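Local coordinates for protein quinone oxidoreductase (Coxiella burnetii, PDB 3TQH) that probably reduces quinones with NADPH as electron donor, as a member of the medium-chain dehydrogenase/reductase family, at residues 170-173 and 174-177; 278-281 and 282-286. All coordinates share one frame; numbering follows the deposited sequence.

Interaction 1 (170-173 and 174-177); sequences IQLA and KQKG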
# COMPACT_ATOMS: atom_id res chain seq x y z
N ILE A 170 9.41 -8.43 -0.16
CA ILE A 170 10.16 -9.68 -0.17
C ILE A 170 10.65 -10.04 -1.57
O ILE A 170 11.80 -10.42 -1.75
CB ILE A 170 9.31 -10.86 0.36
CG1 ILE A 170 9.12 -10.72 1.87
CG2 ILE A 170 9.97 -12.20 -0.01
CD1 ILE A 170 8.17 -11.74 2.46
N GLN A 171 9.77 -9.93 -2.56
CA GLN A 171 10.14 -10.28 -3.93
C GLN A 171 11.17 -9.29 -4.46
O GLN A 171 12.16 -9.69 -5.07
CB GLN A 171 8.93 -10.29 -4.84
CG GLN A 171 7.94 -11.35 -4.50
CD GLN A 171 6.69 -11.21 -5.33
OE1 GLN A 171 6.67 -11.64 -6.48
NE2 GLN A 171 5.65 -10.60 -4.77
N LEU A 172 10.92 -8.01 -4.23
CA LEU A 172 11.84 -6.96 -4.65
C LEU A 172 13.20 -7.08 -3.97
O LEU A 172 14.23 -6.89 -4.61
CB LEU A 172 11.23 -5.57 -4.43
CG LEU A 172 10.09 -5.22 -5.39
CD1 LEU A 172 9.37 -3.94 -4.96
CD2 LEU A 172 10.59 -5.11 -6.83
N ALA A 173 13.20 -7.42 -2.68
CA ALA A 173 14.46 -7.61 -1.93
C ALA A 173 15.26 -8.81 -2.44
O ALA A 173 16.49 -8.76 -2.49
CB ALA A 173 14.17 -7.77 -0.45
N LYS A 174 14.56 -9.88 -2.81
CA LYS A 174 15.19 -11.07 -3.38
C LYS A 174 15.84 -10.73 -4.72
O LYS A 174 16.96 -11.16 -5.00
CB LYS A 174 14.16 -12.19 -3.55
CG LYS A 174 14.69 -13.49 -4.16
CD LYS A 174 15.47 -14.31 -3.15
CE LYS A 174 16.04 -15.57 -3.80
NZ LYS A 174 16.93 -16.34 -2.89
N GLN A 175 15.13 -9.96 -5.54
CA GLN A 175 15.65 -9.52 -6.84
C GLN A 175 16.86 -8.59 -6.71
O GLN A 175 17.65 -8.49 -7.64
CB GLN A 175 14.55 -8.84 -7.67
CG GLN A 175 13.46 -9.78 -8.16
CD GLN A 175 12.26 -9.05 -8.75
OE1 GLN A 175 12.41 -7.99 -9.39
NE2 GLN A 175 11.06 -9.60 -8.55
N LYS A 176 17.00 -7.91 -5.57
CA LYS A 176 18.18 -7.08 -5.30
C LYS A 176 19.39 -7.92 -4.88
O LYS A 176 20.51 -7.42 -4.83
CB LYS A 176 17.90 -6.04 -4.22
CG LYS A 176 16.89 -4.97 -4.60
CD LYS A 176 17.53 -3.80 -5.34
CE LYS A 176 16.54 -2.62 -5.49
NZ LYS A 176 16.16 -2.01 -4.17
N GLY A 177 19.16 -9.20 -4.57
CA GLY A 177 20.23 -10.11 -4.18
C GLY A 177 20.48 -10.16 -2.68
O GLY A 177 21.57 -10.50 -2.24
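Two backbone bonds carry the last regular turn of the helix: Lys174 N donates to Ile170 O at 3.0 Å, and Gln175 N reaches Gln171 O over the same distance. One residue further on, Lys176 N is shared by two weak bonds, to Leu172 O at 3.1 Å and to Ala173 O at 3.2 Å, the first a four-residue and the second a three-residue step back. Gly177 then closes a Schellman motif; its positive phi of 92° would press a CB against the preceding carbonyl oxygen, a strain that glycine, having no CB, avoids. Thr178 adds a hydroxyl bond to Ala173 O.

The side chains of the last turn rest on the carbonyls before them. With CG anti to its own carbonyl carbon (chi1 -69°), Gln175 runs back along the helix, and its CG lies 3.4 Å from Gln171 O. Lys176 does likewise, bringing CG to 3.3 Å from Leu172 O before its chain bends off. The amide of Gln171 is engaged by His167 O and Arg288 N.

This helix crosses over in a beta-alpha-beta unit of the Rossmann domain, between strands 155-158 and 179-184. Ile170 and Ala173 lie against strand 179-184, while Leu172 packs between helices 135-147 and 272-283.

Interaction 2 (278-281 and 282-286); sequences LGKL and VSEDK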
# COMPACT_ATOMS: atom_id res chain seq x y z
N LEU A 278 7.58 -1.11 -11.82
CA LEU A 278 6.84 -2.14 -11.09
C LEU A 278 5.80 -2.83 -11.97
O LEU A 278 5.65 -4.05 -11.93
CB LEU A 278 6.16 -1.55 -9.85
CG LEU A 278 7.11 -1.07 -8.75
CD1 LEU A 278 6.32 -0.39 -7.64
CD2 LEU A 278 7.94 -2.21 -8.20
N GLY A 279 5.08 -2.04 -12.77
CA GLY A 279 4.08 -2.58 -13.68
C GLY A 279 4.66 -3.47 -14.76
O GLY A 279 4.05 -4.46 -15.16
N LYS A 280 5.84 -3.12 -15.26
CA LYS A 280 6.53 -3.92 -16.26
C LYS A 280 6.88 -5.31 -15.70
O LYS A 280 6.62 -6.33 -16.33
CB LYS A 280 7.80 -3.21 -16.75
CG LYS A 280 8.30 -3.71 -18.09
CD LYS A 280 9.46 -2.86 -18.61
CE LYS A 280 9.85 -3.25 -20.01
NZ LYS A 280 11.09 -2.56 -20.44
N LEU A 281 7.46 -5.32 -14.49
CA LEU A 281 7.78 -6.56 -13.78
C LEU A 281 6.57 -7.45 -13.67
O LEU A 281 6.64 -8.65 -13.95
CB LEU A 281 8.33 -6.26 -12.38
CG LEU A 281 9.70 -5.59 -12.23
CD1 LEU A 281 10.05 -5.47 -10.75
CD2 LEU A 281 10.79 -6.33 -12.99
N VAL A 282 5.44 -6.88 -13.26
CA VAL A 282 4.21 -7.66 -13.11
C VAL A 282 3.74 -8.24 -14.44
O VAL A 282 3.32 -9.39 -14.49
CB VAL A 282 3.07 -6.83 -12.48
CG1 VAL A 282 1.82 -7.69 -12.33
CG2 VAL A 282 3.50 -6.27 -11.14
N SER A 283 3.82 -7.45 -15.51
CA SER A 283 3.41 -7.91 -16.84
C SER A 283 4.33 -9.00 -17.39
O SER A 283 3.89 -9.85 -18.15
CB SER A 283 3.33 -6.75 -17.83
OG SER A 283 4.57 -6.08 -17.93
N GLU A 284 5.60 -8.98 -16.99
CA GLU A 284 6.58 -9.97 -17.43
C GLU A 284 6.67 -11.20 -16.50
O GLU A 284 7.60 -12.00 -16.61
CB GLU A 284 7.97 -9.30 -17.56
CG GLU A 284 8.05 -8.26 -18.68
CD GLU A 284 9.37 -7.48 -18.71
OE1 GLU A 284 10.06 -7.41 -17.67
OE2 GLU A 284 9.71 -6.93 -19.78
N ASP A 285 5.69 -11.35 -15.61
CA ASP A 285 5.67 -12.42 -14.59
C ASP A 285 6.97 -12.47 -13.76
O ASP A 285 7.42 -13.55 -13.37
CB ASP A 285 5.37 -13.79 -15.24
CG ASP A 285 3.90 -13.93 -15.71
OD1 ASP A 285 3.06 -13.06 -15.40
OD2 ASP A 285 3.59 -14.93 -16.39
N LYS A 286 7.55 -11.30 -13.50
CA LYS A 286 8.77 -11.19 -12.69
C LYS A 286 8.48 -10.70 -11.27
O LYS A 286 9.35 -10.72 -10.40
CB LYS A 286 9.78 -10.25 -13.36
CG LYS A 286 10.32 -10.77 -14.70
CD LYS A 286 11.40 -9.86 -15.28
CE LYS A 286 12.78 -10.09 -14.64
NZ LYS A 286 13.52 -11.26 -15.22
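Ser283 turns its hydroxyl back onto Lys280 through a chi1 of 58°, which sets OG between the backbone N and the carbonyl carbon and brings it to 2.6 Å from Lys280 O. Glu284, with CG anti to its carbonyl carbon (chi1 -67°), lays an otherwise extended chain back along the helix towards the side chain of Lys280. Ser283 is the last helical residue of helix 272-283 and Glu284 the first beyond it, where the helix closes in a Schellman motif: Lys286 N donates to Leu281 O at 2.8 Å, Asp285 N bonds to Val282 O at 3.3 Å, and Asp285 supplies the positive phi that reverses the chain.

Before the reversal the helix is regular, Val282 N bonding to Leu278 O and Ser283 N to Gly279 O. At Lys280 the carbonyl oxygen takes two donors. Glu284 N approaches almost in line with the C=O bond at 2.9 Å, whereas Ser283 OG comes in from the flank, at a C=O...O angle of 114°. The serine thus adds a side-chain bond to a carbonyl of the final turn.

Above this backbone, Lys280 and Glu284 slant across each other, the methylene CE of the lysine 3.7 Å from Glu284 OE2. The charged atoms stay further apart, Lys280 NZ being 4.6 Å from Glu284 OE2, so any attraction is probably modest.

Val282 packs on Leu126, and Ser283 meets Leu123 and Lys125, which joins the helix end to the loop there. Leu281 packs on Leu172 and Gln175 of helix 164-175. Where the chain turns back, the side chains of Leu281 and Lys286 lie nearly perpendicular, with Leu281 CD2 4.1 Å from Lys286 CB.

In the fold
Interaction 1 precedes interaction 2 in the sequence; they lie at the C-terminal ends of helices 164-175 and 272-283, with centres about 14 Å apart. Each helix is finished by a Schellman motif, one built on glycine and the other on aspartate. The two endings also touch. Leu172 CD1 lies 3.9 Å from Leu278 CD2, and Gln175 NE2 approaches Lys286 O at 2.8 Å. The two contacts thus join the far end of the helix that starts at the NADPH-binding residues Gly164 and Val165 to the end of helix 272-283, from which the chain leads towards strand 291-295, which belongs to the mixed sheet outside the Rossmann sheet.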